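Local coordinates for 3-oxoacyl-[acyl-carrier-protein] synthase 3 (Pseudomonas aeruginosa, PDB 2X3E) that probably catalyses the decarboxylating condensation of the acetyl group of acetyl-CoA with malonyl-ACP, the first condensation of bacterial fatty acid synthesis, at residues 219-230 with 255-264. The protein carries 1 engineered substitution. Residues are numbered along the deposited sequence; the frame is centred on the assembly and turned at random. Where two conformers were deposited one is given.
Sequences FGQAVTQMSDSV and RILAAVADQL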
# COMPACT_ATOMS: atom_id res chain seq x y z
N PHE A 219 12.12 21.73 -5.03
CA PHE A 219 11.65 22.91 -4.28
C PHE A 219 10.49 23.63 -4.96
O PHE A 219 9.38 23.67 -4.42
CB PHE A 219 12.77 23.95 -4.06
CG PHE A 219 12.26 25.29 -3.56
CD1 PHE A 219 11.78 25.42 -2.26
CD2 PHE A 219 12.21 26.40 -4.40
CE1 PHE A 219 11.28 26.64 -1.79
CE2 PHE A 219 11.71 27.62 -3.94
CZ PHE A 219 11.25 27.74 -2.63
N GLY A 220 10.77 24.21 -6.13
CA GLY A 220 9.80 25.04 -6.83
C GLY A 220 8.51 24.31 -7.09
O GLY A 220 7.41 24.85 -6.90
N GLN A 221 8.64 23.05 -7.51
CA GLN A 221 7.48 22.25 -7.84
C GLN A 221 6.66 21.91 -6.60
O GLN A 221 5.43 21.98 -6.63
CB GLN A 221 7.88 20.97 -8.58
CG GLN A 221 6.78 20.45 -9.47
CD GLN A 221 7.16 19.24 -10.28
OE1 GLN A 221 6.30 18.47 -10.67
NE2 GLN A 221 8.45 19.08 -10.57
N ALA A 222 7.34 21.55 -5.51
CA ALA A 222 6.65 21.24 -4.26
C ALA A 222 5.74 22.38 -3.80
O ALA A 222 4.60 22.15 -3.40
CB ALA A 222 7.66 20.89 -3.15
N VAL A 223 6.22 23.62 -3.89
CA VAL A 223 5.43 24.78 -3.47
C VAL A 223 4.14 24.90 -4.28
O VAL A 223 3.05 25.04 -3.71
CB VAL A 223 6.22 26.09 -3.60
CG1 VAL A 223 5.31 27.29 -3.30
CG2 VAL A 223 7.43 26.09 -2.67
N THR A 224 4.28 24.87 -5.60
CA THR A 224 3.14 24.99 -6.52
C THR A 224 2.19 23.80 -6.39
O THR A 224 0.96 23.96 -6.37
CB THR A 224 3.65 25.10 -7.99
OG1 THR A 224 4.56 26.19 -8.11
CG2 THR A 224 2.50 25.33 -8.94
N GLN A 225 2.75 22.60 -6.30
CA GLN A 225 1.96 21.37 -6.23
C GLN A 225 1.02 21.38 -5.03
O GLN A 225 -0.17 21.09 -5.15
CB GLN A 225 2.87 20.14 -6.16
CG GLN A 225 3.60 19.83 -7.46
CD GLN A 225 2.83 18.90 -8.37
OE1 GLN A 225 1.64 18.70 -8.20
NE2 GLN A 225 3.51 18.35 -9.36
N MET A 226 1.56 21.73 -3.86
CA MET A 226 0.74 21.76 -2.66
C MET A 226 -0.22 22.95 -2.67
O MET A 226 -1.40 22.78 -2.33
CB MET A 226 1.60 21.71 -1.39
CG MET A 226 1.96 20.27 -0.99
SD MET A 226 2.79 20.15 0.60
CE MET A 226 2.58 21.84 1.14
N SER A 227 0.25 24.13 -3.08
CA SER A 227 -0.61 25.33 -3.15
C SER A 227 -1.81 25.11 -4.07
O SER A 227 -2.95 25.43 -3.73
CB SER A 227 0.20 26.52 -3.66
OG SER A 227 1.31 26.78 -2.82
N ASP A 228 -1.54 24.59 -5.26
CA ASP A 228 -2.61 24.34 -6.24
C ASP A 228 -3.59 23.27 -5.74
O ASP A 228 -4.80 23.38 -5.94
CB ASP A 228 -2.04 23.93 -7.60
CG ASP A 228 -1.24 25.05 -8.28
OD1 ASP A 228 -1.51 26.24 -8.04
OD2 ASP A 228 -0.33 24.72 -9.08
N SER A 229 -3.05 22.23 -5.09
CA SER A 229 -3.89 21.15 -4.56
C SER A 229 -4.82 21.67 -3.46
O SER A 229 -6.02 21.34 -3.44
CB SER A 229 -3.02 19.99 -4.03
OG SER A 229 -3.84 18.94 -3.52
N VAL A 230 -4.28 22.51 -2.58
CA VAL A 230 -5.08 23.17 -1.55
C VAL A 230 -6.19 23.97 -2.22
O VAL A 230 -7.36 23.85 -1.86
CB VAL A 230 -4.24 24.09 -0.63
CG1 VAL A 230 -5.14 24.87 0.33
CG2 VAL A 230 -3.22 23.27 0.15
N ARG A 255 11.59 26.64 3.99
CA ARG A 255 11.12 27.65 3.04
C ARG A 255 9.81 27.27 2.35
O ARG A 255 8.98 28.15 2.08
CB ARG A 255 12.19 27.94 1.99
CG ARG A 255 13.41 28.65 2.53
CD ARG A 255 14.04 29.57 1.48
NE ARG A 255 15.49 29.64 1.61
CZ ARG A 255 16.34 28.72 1.14
NH1 ARG A 255 15.90 27.63 0.51
NH2 ARG A 255 17.65 28.89 1.31
N ILE A 256 9.61 25.98 2.09
CA ILE A 256 8.43 25.53 1.34
C ILE A 256 7.12 25.85 2.05
O ILE A 256 6.13 26.22 1.41
CB ILE A 256 8.53 24.01 1.00
CG1 ILE A 256 9.59 23.78 -0.07
CG2 ILE A 256 7.19 23.46 0.52
CD1 ILE A 256 10.07 22.36 -0.18
N LEU A 257 7.12 25.75 3.38
CA LEU A 257 5.90 25.93 4.16
C LEU A 257 5.36 27.36 4.05
O LEU A 257 4.19 27.55 3.72
CB LEU A 257 6.16 25.55 5.63
CG LEU A 257 6.54 24.08 5.84
CD1 LEU A 257 7.06 23.82 7.24
CD2 LEU A 257 5.37 23.21 5.55
N ALA A 258 6.21 28.35 4.30
CA ALA A 258 5.82 29.75 4.13
C ALA A 258 5.53 30.11 2.66
O ALA A 258 4.66 30.94 2.39
CB ALA A 258 6.88 30.68 4.69
N ALA A 259 6.26 29.50 1.73
CA ALA A 259 6.04 29.73 0.30
C ALA A 259 4.67 29.22 -0.16
O ALA A 259 4.06 29.80 -1.06
CB ALA A 259 7.15 29.10 -0.54
N VAL A 260 4.19 28.14 0.45
CA VAL A 260 2.84 27.66 0.15
C VAL A 260 1.79 28.69 0.62
O VAL A 260 0.87 29.02 -0.13
CB VAL A 260 2.58 26.26 0.76
CG1 VAL A 260 1.10 25.89 0.66
CG2 VAL A 260 3.44 25.22 0.05
N ALA A 261 1.93 29.19 1.85
CA ALA A 261 1.06 30.26 2.35
C ALA A 261 1.06 31.49 1.43
O ALA A 261 -0.00 32.03 1.10
CB ALA A 261 1.47 30.67 3.78
N ASP A 262 2.25 31.91 1.03
CA ASP A 262 2.43 33.04 0.11
C ASP A 262 1.57 32.86 -1.15
O ASP A 262 0.85 33.78 -1.54
CB ASP A 262 3.91 33.19 -0.27
CG ASP A 262 4.16 34.30 -1.28
OD1 ASP A 262 3.60 35.40 -1.12
OD2 ASP A 262 4.91 34.05 -2.25
N GLN A 263 1.65 31.70 -1.78
CA GLN A 263 0.88 31.45 -3.00
C GLN A 263 -0.63 31.58 -2.79
O GLN A 263 -1.35 32.03 -3.69
CB GLN A 263 1.18 30.06 -3.59
CG GLN A 263 2.56 29.92 -4.19
CD GLN A 263 2.78 30.81 -5.40
OE1 GLN A 263 1.91 30.93 -6.27
NE2 GLN A 263 3.96 31.42 -5.48
N LEU A 264 -1.09 31.18 -1.60
CA LEU A 264 -2.51 31.22 -1.25
C LEU A 264 -2.93 32.55 -0.64
O LEU A 264 -4.10 32.72 -0.32
CB LEU A 264 -2.84 30.10 -0.25
CG LEU A 264 -2.67 28.65 -0.70
CD1 LEU A 264 -2.59 27.72 0.50
CD2 LEU A 264 -3.81 28.23 -1.61
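Segment 219-230 of helix 215-237 and segment 255-264 of helix 254-264 run in roughly the same direction, their axes crossing at -46° and approaching to 8.9 Å, with Val223 and Val260 as the nearest CA pair. They belong to the C-terminal half of a thiolase-like fold, packed beside the sheet of that half; Met226, Val230 and Val260 also touch strand 246-249, and Val230 and Met226 reach Thr308 of strand 304-311.

The crossing is centred on a knob into a hole: Val223 sits among Ile256, Ala259, Val260 and Gln263. Its two methyls divide the work. Val223 CG1, anti to the backbone N (chi1 174°), lies over the backbone of Ala259, 3.6 Å from Ala259 O, while Val223 CG2 meets Ala259 CB at 3.7 Å. Toward the N-terminal side, the side chains of Phe219 and Ile256 run alongside each other head to tail; Phe219 CD1 comes to 3.5 Å from Ile256 CG1, and Phe219 CE1 brushes the CB of Arg255. That arginine belongs to the predicted ACP-binding region, so this side of the contact adjoins the stretch that probably binds the carrier protein.

On the inner side, in the modelled conformer, Met226 CE packs against Val260 CG2 at 3.7 Å, the side chains crossing nearly at right angles. Met226 also lies about 4 Å, side chain to side chain, from His250, a predicted active-site residue, so this edge of the interface probably borders the catalytic site. Toward the C-terminal side, Val230 CG1 rests on Leu264 CD1, again nearly perpendicular.

No hydrogen bond joins the segments. Ser227, in its modelled conformer, fits OG between Val260 and Gln263 CB and turns the hydroxyl back on its own helix: Ser227 OG donates to Val223 O from above the carbonyl plane, while Ser227 N reaches the same oxygen from the opposite face.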